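Long-range contacts in DUF211 domain-containing protein (Archaeoglobus fulgidus DSM 4304, PDB 3BPD), which is of unknown function but binds magnesium ions and forms a heptamer of small alpha/beta subunits, as a member of the DUF211 family: residues Lys4-Lys15 with Glu49-Leu60; Val23-Leu31 with Gln64-Gly74. The protein carries 1 engineered substitution. All coordinates share one frame; numbering follows the deposited sequence.

From the N terminus the chain runs strand 6-16, helix 21-29, strands 34-44 and 48-57, helix 62-71 and strand 75-85, the order of a ferredoxin-like alpha/beta sandwich. Interaction 1 closes the first long loop, bringing strand 48-57 back beside strand 6-16 in the middle of the antiparallel sheet. Helix 21-29 lies within that loop but finds its partner beyond it, in 64-74, so the loop of interaction 2 crosses that of interaction 1. One contact knits the sheet and the other joins the two helices on it. They meet where Leu11 and Ile53 touch Ile69, Ile55 touches Ile65 and Lys15 touches Phe24.

Interaction 1. Residues Lys4-Lys15 with Glu49-Leu60; sequences KGLRRLVLDVLK and ENIKITILGNNL. With MG (magnesium ion), chain Y.
Lys15 and Glu49 lie side by side at one end of this antiparallel strand pair, pointing the same way, with NZ of Lys15 3.2 Å from OE1 of Glu49 in a salt bridge whose hydrogen bond is weak. The ammonium's stronger partner is Pro19 O, to which it also hydrogen-bonds. The Lys15 chain leaves between its backbone N and carbonyl carbon (chi1 75°) and crosses that of Ile51 at about a right angle, CD lying 3.9 Å from Ile51 CD1. Farther along this face the Val13 and Ile53 side chains meet at a slant, CG2 of Val13 4.0 Å from CD1 of Ile53, and Leu11 and Ile53 meet through their CB atoms. Beneath them pairs of backbone bonds join Leu9 to Ile55, Leu11 to Ile53 and Val13 to Ile51.

Asp12 stands on the opposite face with CG anti to the backbone N (chi1 169°), and its OD1 binds a magnesium ion at 2.2 Å, a site shared with Ser78. NZ of Lys52, the neighbour across, stays 4.5 Å from Asp12 OD2, beyond a salt bridge. At the other end Arg7 bends back along Gly57, and its NH1 donates to Gly57 O at 3.2 Å from above the carbonyl plane; NH2 goes on to Lys86 O. Arg7 and Arg8 form a classic beta bulge opposite Val83.

The pair occupies the middle of the sheet, strand 34-44 flanking 48-57 and strand 75-85 flanking 6-16. Helices 21-29 and 62-71 cover the Leu11, Val13 and Ile53 face, while Val10 and Thr54 pack on a second subunit.

Interaction 2. Residues Val23-Leu31 with Gln64-Gly74; sequences VFALKLSEL and QIKGVIEDMGG. Engineered in segment 64-74: Met72 (natural residue Leu).
Met72, an engineered selenomethionine where the natural residue is leucine, reaches from the C-terminal side of helix 62-71 over the ring of Phe24 on helix 21-29. The two helices are the antiparallel pair of a ferredoxin-like alpha/beta sandwich; the axes of segments 23-29 and 64-71 approach to 10.0 Å at 150°. CB of Met72 points toward the opposing helix and meets Phe24 CZ at 3.4 Å. CG then lies over one face of the ring, 3.6 Å from its centroid in a CH-pi contact. A bend at chi2 (57°) and an extended last torsion carry the chain on through SE, and the terminal CE touches both Val23 CG1 and Lys27 CG, the Met72 chain crossing both side chains at about a right angle.

Farther along, branched aliphatic side chains carry the packing. Leu28 sets CD2 against Ile65 CG2 and Val68 CB, each at 3.9 Å, while its CD1 turns to Ile69 CG1. Leu31 CD1 touches Val68 CG2 and Ile65 CG1. Replacing Phe24 by an alanine would probably open a gap between the helices and leave the Met72 side chain without the ring face it lies on. On the sheet side Phe24 rests on Ile39 and Lys15, and Ile69 on Leu11 and Val13. Past Met72, Gly73 takes a positive phi in a Schellman motif; Gly74 N donates back to Ile69 O at 2.9 Å and lies at the edge of the Phe24 ring, 4.1 Å from CZ.

Interaction 1. Residues Lys4-Lys15 with Glu49-Leu60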
loop_
_atom_site.group_PDB
_atom_site.type_symbol
_atom_site.label_atom_id
_atom_site.label_comp_id
_atom_site.label_asym_id
_atom_site.label_seq_id
_atom_site.Cartn_x
_atom_site.Cartn_y
_atom_site.Cartn_z
ATOM N N LYS F 4 26.441 7.275 8.715
ATOM C CA LYS F 4 26.987 8.146 7.693
ATOM C C LYS F 4 27.475 7.331 6.494
ATOM O O LYS F 4 27.429 6.114 6.531
ATOM C CB LYS F 4 28.120 9.002 8.267
ATOM C CG LYS F 4 29.436 8.284 8.434
ATOM C CD LYS F 4 30.381 9.072 9.280
ATOM C CE LYS F 4 31.437 8.147 9.801
ATOM N NZ LYS F 4 32.257 8.806 10.852
ATOM N N GLY F 5 27.845 8.001 5.406
ATOM C CA GLY F 5 28.330 7.293 4.233
ATOM C C GLY F 5 27.298 6.580 3.379
ATOM O O GLY F 5 26.120 6.944 3.342
ATOM N N LEU F 6 27.766 5.570 2.653
ATOM C CA LEU F 6 26.893 4.786 1.806
ATOM C C LEU F 6 26.038 3.973 2.751
ATOM O O LEU F 6 26.541 3.425 3.728
ATOM C CB LEU F 6 27.695 3.853 0.907
ATOM C CG LEU F 6 28.620 4.474 -0.132
ATOM C CD1 LEU F 6 29.177 3.343 -0.996
ATOM C CD2 LEU F 6 27.873 5.504 -0.983
ATOM N N ARG F 7 24.750 3.883 2.461
ATOM C CA ARG F 7 23.863 3.147 3.333
ATOM C C ARG F 7 23.146 2.007 2.630
ATOM O O ARG F 7 22.835 0.982 3.248
ATOM C CB ARG F 7 22.882 4.131 3.967
ATOM C CG ARG F 7 23.584 5.097 4.941
ATOM C CD ARG F 7 23.647 4.532 6.360
ATOM N NE ARG F 7 22.491 4.978 7.136
ATOM C CZ ARG F 7 21.815 4.215 7.990
ATOM N NH1 ARG F 7 22.176 2.955 8.184
ATOM N NH2 ARG F 7 20.768 4.713 8.645
ATOM N N ARG F 8 22.906 2.168 1.333
ATOM C CA ARG F 8 22.231 1.134 0.561
ATOM C C ARG F 8 22.586 1.180 -0.934
ATOM O O ARG F 8 22.700 2.249 -1.540
ATOM C CB ARG F 8 20.712 1.251 0.751
ATOM C CG ARG F 8 19.938 -0.003 0.359
ATOM C CD ARG F 8 18.449 0.175 0.588
ATOM N NE ARG F 8 17.879 1.136 -0.348
ATOM C CZ ARG F 8 16.672 1.677 -0.226
ATOM N NH1 ARG F 8 15.897 1.350 0.797
ATOM N NH2 ARG F 8 16.249 2.559 -1.119
ATOM N N LEU F 9 22.766 0.004 -1.520
ATOM C CA LEU F 9 23.102 -0.104 -2.932
ATOM C C LEU F 9 22.235 -1.167 -3.613
ATOM O O LEU F 9 21.937 -2.217 -3.037
ATOM C CB LEU F 9 24.582 -0.493 -3.102
ATOM C CG LEU F 9 25.645 0.477 -2.594
ATOM C CD1 LEU F 9 27.008 -0.198 -2.494
ATOM C CD2 LEU F 9 25.696 1.659 -3.535
ATOM N N VAL F 10 21.797 -0.886 -4.830
ATOM C CA VAL F 10 21.045 -1.881 -5.572
ATOM C C VAL F 10 21.924 -2.085 -6.792
ATOM O O VAL F 10 22.049 -1.212 -7.639
ATOM C CB VAL F 10 19.628 -1.397 -5.975
ATOM C CG1 VAL F 10 18.995 -2.414 -6.927
ATOM C CG2 VAL F 10 18.754 -1.227 -4.724
ATOM N N LEU F 11 22.570 -3.234 -6.846
ATOM C CA LEU F 11 23.464 -3.527 -7.942
ATOM C C LEU F 11 22.911 -4.507 -8.965
ATOM O O LEU F 11 22.379 -5.554 -8.617
ATOM C CB LEU F 11 24.780 -4.060 -7.382
ATOM C CG LEU F 11 25.417 -3.147 -6.335
ATOM C CD1 LEU F 11 26.792 -3.659 -5.979
ATOM C CD2 LEU F 11 25.505 -1.727 -6.878
ATOM N N ASP F 12 23.016 -4.147 -10.236
ATOM C CA ASP F 12 22.580 -5.036 -11.298
ATOM C C ASP F 12 23.817 -5.855 -11.631
ATOM O O ASP F 12 24.808 -5.315 -12.129
ATOM C CB ASP F 12 22.160 -4.254 -12.535
ATOM C CG ASP F 12 21.965 -5.150 -13.733
ATOM O OD1 ASP F 12 21.871 -4.619 -14.857
ATOM O OD2 ASP F 12 21.905 -6.391 -13.548
ATOM N N VAL F 13 23.761 -7.152 -11.363
ATOM C CA VAL F 13 24.905 -8.013 -11.615
ATOM C C VAL F 13 24.655 -9.201 -12.540
ATOM O O VAL F 13 23.618 -9.860 -12.466
ATOM C CB VAL F 13 25.480 -8.535 -10.279
ATOM C CG1 VAL F 13 26.531 -9.594 -10.530
ATOM C CG2 VAL F 13 26.081 -7.382 -9.496
ATOM N N LEU F 14 25.618 -9.450 -13.427
ATOM C CA LEU F 14 25.566 -10.584 -14.341
ATOM C C LEU F 14 26.662 -11.525 -13.845
ATOM O O LEU F 14 27.738 -11.076 -13.453
ATOM C CB LEU F 14 25.865 -10.154 -15.778
ATOM C CG LEU F 14 26.004 -11.311 -16.779
ATOM C CD1 LEU F 14 24.620 -11.814 -17.188
ATOM C CD2 LEU F 14 26.779 -10.845 -17.998
ATOM N N LYS F 15 26.399 -12.826 -13.859
ATOM C CA LYS F 15 27.386 -13.785 -13.373
ATOM C C LYS F 15 27.184 -15.183 -13.937
ATOM O O LYS F 15 26.086 -15.548 -14.337
ATOM C CB LYS F 15 27.294 -13.887 -11.851
ATOM C CG LYS F 15 26.071 -14.683 -11.384
ATOM C CD LYS F 15 26.078 -14.887 -9.882
ATOM C CE LYS F 15 25.141 -16.007 -9.470
ATOM N NZ LYS F 15 25.580 -17.330 -9.993
ATOM N N GLU F 49 23.439 -15.691 -15.277
ATOM C CA GLU F 49 22.267 -15.234 -14.544
ATOM C C GLU F 49 22.354 -13.738 -14.337
ATOM O O GLU F 49 23.443 -13.185 -14.180
ATOM C CB GLU F 49 22.172 -15.876 -13.158
ATOM C CG GLU F 49 22.246 -17.376 -13.116
ATOM C CD GLU F 49 21.908 -17.921 -11.746
ATOM O OE1 GLU F 49 22.510 -17.451 -10.751
ATOM O OE2 GLU F 49 21.041 -18.823 -11.666
ATOM N N ASN F 50 21.201 -13.084 -14.362
ATOM C CA ASN F 50 21.138 -11.661 -14.099
ATOM C C ASN F 50 20.449 -11.604 -12.740
ATOM O O ASN F 50 19.381 -12.195 -12.545
ATOM C CB ASN F 50 20.320 -10.937 -15.172
ATOM C CG ASN F 50 21.119 -10.695 -16.455
ATOM O OD1 ASN F 50 22.181 -10.081 -16.418
ATOM N ND2 ASN F 50 20.604 -11.177 -17.594
ATOM N N ILE F 51 21.083 -10.922 -11.795
ATOM C CA ILE F 51 20.547 -10.815 -10.447
ATOM C C ILE F 51 20.600 -9.381 -9.916
ATOM O O ILE F 51 21.485 -8.608 -10.289
ATOM C CB ILE F 51 21.336 -11.749 -9.480
ATOM C CG1 ILE F 51 22.808 -11.318 -9.412
ATOM C CG2 ILE F 51 21.259 -13.191 -9.964
ATOM C CD1 ILE F 51 23.671 -12.179 -8.484
ATOM N N LYS F 52 19.643 -9.031 -9.054
ATOM C CA LYS F 52 19.595 -7.706 -8.426
ATOM C C LYS F 52 20.064 -7.857 -6.967
ATOM O O LYS F 52 19.476 -8.623 -6.202
ATOM C CB LYS F 52 18.165 -7.146 -8.450
ATOM C CG LYS F 52 18.026 -5.835 -9.196
ATOM C CD LYS F 52 18.140 -6.044 -10.703
ATOM C CE LYS F 52 18.034 -4.740 -11.476
ATOM N NZ LYS F 52 17.690 -5.013 -12.899
ATOM N N ILE F 53 21.121 -7.138 -6.590
ATOM C CA ILE F 53 21.650 -7.210 -5.225
ATOM C C ILE F 53 21.359 -5.939 -4.427
ATOM O O ILE F 53 21.697 -4.837 -4.851
ATOM C CB ILE F 53 23.183 -7.427 -5.210
ATOM C CG1 ILE F 53 23.547 -8.769 -5.866
ATOM C CG2 ILE F 53 23.690 -7.399 -3.776
ATOM C CD1 ILE F 53 25.066 -9.019 -6.016
ATOM N N THR F 54 20.720 -6.103 -3.275
ATOM C CA THR F 54 20.403 -4.978 -2.415
ATOM C C THR F 54 21.209 -5.173 -1.137
ATOM O O THR F 54 21.062 -6.185 -0.446
ATOM C CB THR F 54 18.896 -4.935 -2.060
ATOM O OG1 THR F 54 18.129 -4.807 -3.254
ATOM C CG2 THR F 54 18.581 -3.750 -1.152
ATOM N N ILE F 55 22.071 -4.203 -0.844
ATOM C CA ILE F 55 22.913 -4.234 0.341
ATOM C C ILE F 55 22.570 -3.088 1.277
ATOM O O ILE F 55 22.553 -1.919 0.879
ATOM C CB ILE F 55 24.388 -4.114 -0.026
ATOM C CG1 ILE F 55 24.742 -5.158 -1.070
ATOM C CG2 ILE F 55 25.248 -4.328 1.201
ATOM C CD1 ILE F 55 26.157 -5.061 -1.538
ATOM N N LEU F 56 22.291 -3.445 2.526
ATOM C CA LEU F 56 21.954 -2.479 3.558
ATOM C C LEU F 56 23.076 -2.461 4.599
ATOM O O LEU F 56 23.713 -3.482 4.848
ATOM C CB LEU F 56 20.632 -2.868 4.233
ATOM C CG LEU F 56 20.144 -1.892 5.309
ATOM C CD1 LEU F 56 19.936 -0.535 4.654
ATOM C CD2 LEU F 56 18.869 -2.383 5.975
ATOM N N GLY F 57 23.319 -1.302 5.202
ATOM C CA GLY F 57 24.355 -1.207 6.216
ATOM C C GLY F 57 24.736 0.223 6.533
ATOM O O GLY F 57 23.977 1.150 6.240
ATOM N N ASN F 58 25.909 0.404 7.139
ATOM C CA ASN F 58 26.392 1.743 7.479
ATOM C C ASN F 58 27.769 2.040 6.925
ATOM O O ASN F 58 28.662 1.201 6.981
ATOM C CB ASN F 58 26.451 1.944 8.980
ATOM C CG ASN F 58 26.787 3.366 9.343
ATOM O OD1 ASN F 58 27.165 3.660 10.476
ATOM N ND2 ASN F 58 26.645 4.268 8.379
ATOM N N ASN F 59 27.943 3.235 6.381
ATOM C CA ASN F 59 29.235 3.637 5.847
ATOM C C ASN F 59 29.879 2.509 5.030
ATOM O O ASN F 59 31.045 2.169 5.227
ATOM C CB ASN F 59 30.139 4.035 7.017
ATOM C CG ASN F 59 31.307 4.893 6.587
ATOM O OD1 ASN F 59 31.125 5.907 5.917
ATOM N ND2 ASN F 59 32.516 4.496 6.978
ATOM N N LEU F 60 29.113 1.939 4.106
ATOM C CA LEU F 60 29.592 0.844 3.270
ATOM C C LEU F 60 30.769 1.232 2.393
ATOM O O LEU F 60 30.858 2.359 1.924
ATOM C CB LEU F 60 28.474 0.332 2.359
ATOM C CG LEU F 60 27.131 -0.152 2.905
ATOM C CD1 LEU F 60 26.311 -0.632 1.721
ATOM C CD2 LEU F 60 27.302 -1.284 3.915
HETATM MG MG MG Y . 21.503 -2.479 -15.352
#

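Interaction 2. Residues Val23-Leu31 with Gln64-Gly74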
loop_
_atom_site.group_PDB
_atom_site.type_symbol
_atom_site.label_atom_id
_atom_site.label_comp_id
_atom_site.label_asym_id
_atom_site.label_seq_id
_atom_site.Cartn_x
_atom_site.Cartn_y
_atom_site.Cartn_z
ATOM N N VAL F 23 25.557 -18.098 -2.070
ATOM C CA VAL F 23 26.940 -17.976 -1.644
ATOM C C VAL F 23 27.329 -16.497 -1.748
ATOM O O VAL F 23 28.027 -15.964 -0.884
ATOM C CB VAL F 23 27.844 -18.863 -2.513
ATOM C CG1 VAL F 23 29.261 -18.880 -1.972
ATOM C CG2 VAL F 23 27.273 -20.283 -2.541
ATOM N N PHE F 24 26.868 -15.825 -2.798
ATOM C CA PHE F 24 27.140 -14.400 -2.926
ATOM C C PHE F 24 26.547 -13.714 -1.703
ATOM O O PHE F 24 27.192 -12.884 -1.060
ATOM C CB PHE F 24 26.479 -13.827 -4.175
ATOM C CG PHE F 24 27.270 -14.039 -5.414
ATOM C CD1 PHE F 24 27.564 -15.333 -5.844
ATOM C CD2 PHE F 24 27.785 -12.956 -6.119
ATOM C CE1 PHE F 24 28.358 -15.550 -6.947
ATOM C CE2 PHE F 24 28.591 -13.161 -7.233
ATOM C CZ PHE F 24 28.880 -14.464 -7.647
ATOM N N ALA F 25 25.308 -14.069 -1.389
ATOM C CA ALA F 25 24.632 -13.488 -0.248
ATOM C C ALA F 25 25.452 -13.693 1.012
ATOM O O ALA F 25 25.823 -12.721 1.665
ATOM C CB ALA F 25 23.238 -14.099 -0.079
ATOM N N LEU F 26 25.748 -14.944 1.356
ATOM C CA LEU F 26 26.527 -15.211 2.562
ATOM C C LEU F 26 27.797 -14.368 2.644
ATOM O O LEU F 26 28.006 -13.644 3.617
ATOM C CB LEU F 26 26.890 -16.692 2.643
ATOM C CG LEU F 26 25.701 -17.627 2.873
ATOM C CD1 LEU F 26 26.112 -19.051 2.560
ATOM C CD2 LEU F 26 25.183 -17.500 4.316
ATOM N N LYS F 27 28.636 -14.452 1.616
ATOM C CA LYS F 27 29.886 -13.710 1.609
ATOM C C LYS F 27 29.714 -12.210 1.777
ATOM O O LYS F 27 30.463 -11.578 2.529
ATOM C CB LYS F 27 30.675 -14.007 0.334
ATOM C CG LYS F 27 31.109 -15.460 0.230
ATOM C CD LYS F 27 31.741 -15.924 1.538
ATOM C CE LYS F 27 31.912 -17.429 1.577
ATOM N NZ LYS F 27 32.358 -17.896 2.918
ATOM N N LEU F 28 28.735 -11.633 1.086
ATOM C CA LEU F 28 28.498 -10.196 1.195
ATOM C C LEU F 28 27.976 -9.825 2.560
ATOM O O LEU F 28 28.330 -8.776 3.098
ATOM C CB LEU F 28 27.506 -9.728 0.133
ATOM C CG LEU F 28 28.150 -9.489 -1.231
ATOM C CD1 LEU F 28 27.093 -9.333 -2.299
ATOM C CD2 LEU F 28 29.025 -8.249 -1.152
ATOM N N SER F 29 27.144 -10.696 3.124
ATOM C CA SER F 29 26.556 -10.445 4.436
ATOM C C SER F 29 27.587 -10.525 5.546
ATOM O O SER F 29 27.389 -9.974 6.624
ATOM C CB SER F 29 25.443 -11.452 4.735
ATOM O OG SER F 29 25.982 -12.727 5.018
ATOM N N GLU F 30 28.688 -11.218 5.282
ATOM C CA GLU F 30 29.731 -11.373 6.287
ATOM C C GLU F 30 30.677 -10.173 6.350
ATOM O O GLU F 30 31.495 -10.066 7.271
ATOM C CB GLU F 30 30.492 -12.672 6.038
ATOM C CG GLU F 30 29.638 -13.920 6.250
ATOM C CD GLU F 30 30.284 -15.180 5.696
ATOM O OE1 GLU F 30 29.702 -16.273 5.846
ATOM O OE2 GLU F 30 31.376 -15.085 5.102
ATOM N N LEU F 31 30.555 -9.270 5.377
ATOM C CA LEU F 31 31.364 -8.057 5.351
ATOM C C LEU F 31 30.999 -7.212 6.576
ATOM O O LEU F 31 29.862 -7.250 7.070
ATOM C CB LEU F 31 31.086 -7.254 4.078
ATOM C CG LEU F 31 31.783 -7.653 2.784
ATOM C CD1 LEU F 31 31.136 -6.940 1.603
ATOM C CD2 LEU F 31 33.255 -7.293 2.889
ATOM N N GLN F 64 35.227 -2.522 -1.599
ATOM C CA GLN F 64 35.216 -3.795 -0.903
ATOM C C GLN F 64 34.045 -4.664 -1.373
ATOM O O GLN F 64 34.218 -5.853 -1.628
ATOM C CB GLN F 64 35.127 -3.575 0.608
ATOM C CG GLN F 64 35.187 -4.863 1.412
ATOM C CD GLN F 64 34.965 -4.635 2.892
ATOM O OE1 GLN F 64 34.029 -3.936 3.283
ATOM N NE2 GLN F 64 35.814 -5.234 3.727
ATOM N N ILE F 65 32.858 -4.075 -1.486
ATOM C CA ILE F 65 31.689 -4.822 -1.935
ATOM C C ILE F 65 31.892 -5.295 -3.371
ATOM O O ILE F 65 31.553 -6.433 -3.716
ATOM C CB ILE F 65 30.409 -3.968 -1.847
ATOM C CG1 ILE F 65 30.033 -3.763 -0.376
ATOM C CG2 ILE F 65 29.273 -4.649 -2.591
ATOM C CD1 ILE F 65 28.882 -2.816 -0.141
ATOM N N LYS F 66 32.455 -4.422 -4.201
ATOM C CA LYS F 66 32.720 -4.758 -5.594
ATOM C C LYS F 66 33.757 -5.886 -5.620
ATOM O O LYS F 66 33.700 -6.802 -6.447
ATOM C CB LYS F 66 33.255 -3.526 -6.340
ATOM C CG LYS F 66 33.587 -3.787 -7.801
ATOM C CD LYS F 66 34.214 -2.578 -8.477
ATOM C CE LYS F 66 34.736 -2.966 -9.864
ATOM N NZ LYS F 66 35.326 -1.850 -10.667
ATOM N N GLY F 67 34.699 -5.807 -4.690
ATOM C CA GLY F 67 35.729 -6.814 -4.610
ATOM C C GLY F 67 35.114 -8.180 -4.443
ATOM O O GLY F 67 35.408 -9.082 -5.223
ATOM N N VAL F 68 34.246 -8.326 -3.442
ATOM C CA VAL F 68 33.605 -9.602 -3.163
ATOM C C VAL F 68 32.869 -10.121 -4.376
ATOM O O VAL F 68 33.091 -11.255 -4.793
ATOM C CB VAL F 68 32.611 -9.500 -1.991
ATOM C CG1 VAL F 68 32.055 -10.872 -1.665
ATOM C CG2 VAL F 68 33.298 -8.914 -0.778
ATOM N N ILE F 69 31.996 -9.293 -4.942
ATOM C CA ILE F 69 31.224 -9.681 -6.118
ATOM C C ILE F 69 32.120 -10.144 -7.274
ATOM O O ILE F 69 31.856 -11.172 -7.906
ATOM C CB ILE F 69 30.320 -8.500 -6.598
ATOM C CG1 ILE F 69 29.244 -8.220 -5.554
ATOM C CG2 ILE F 69 29.677 -8.810 -7.961
ATOM C CD1 ILE F 69 28.327 -7.083 -5.928
ATOM N N GLU F 70 33.178 -9.386 -7.544
ATOM C CA GLU F 70 34.097 -9.722 -8.624
ATOM C C GLU F 70 35.026 -10.888 -8.322
ATOM O O GLU F 70 35.484 -11.564 -9.243
ATOM C CB GLU F 70 34.925 -8.508 -9.004
ATOM C CG GLU F 70 34.119 -7.396 -9.614
ATOM C CD GLU F 70 34.987 -6.229 -10.038
ATOM O OE1 GLU F 70 35.835 -5.790 -9.223
ATOM O OE2 GLU F 70 34.819 -5.749 -11.180
ATOM N N ASP F 71 35.326 -11.111 -7.047
ATOM C CA ASP F 71 36.188 -12.225 -6.661
ATOM C C ASP F 71 35.397 -13.497 -6.892
ATOM O O ASP F 71 35.956 -14.545 -7.223
ATOM C CB ASP F 71 36.560 -12.156 -5.176
ATOM C CG ASP F 71 37.689 -11.184 -4.891
ATOM O OD1 ASP F 71 38.427 -10.824 -5.850
ATOM O OD2 ASP F 71 37.843 -10.797 -3.701
HETATM N N MSE F 72 34.086 -13.366 -6.712
HETATM C CA MSE F 72 33.118 -14.449 -6.841
HETATM C C MSE F 72 32.754 -14.794 -8.280
HETATM O O MSE F 72 32.031 -15.757 -8.530
HETATM C CB MSE F 72 31.848 -14.071 -6.080
HETATM C CG MSE F 72 31.331 -15.136 -5.138
HETATM SE SE MSE F 72 32.666 -15.647 -3.843
HETATM C CE MSE F 72 31.746 -17.048 -2.916
ATOM N N GLY F 73 33.236 -13.995 -9.225
ATOM C CA GLY F 73 32.944 -14.253 -10.622
ATOM C C GLY F 73 31.883 -13.353 -11.223
ATOM O O GLY F 73 31.626 -13.413 -12.421
ATOM N N GLY F 74 31.266 -12.510 -10.411
ATOM C CA GLY F 74 30.234 -11.648 -10.943
ATOM C C GLY F 74 30.765 -10.332 -11.459
ATOM O O GLY F 74 31.890 -9.929 -11.153
#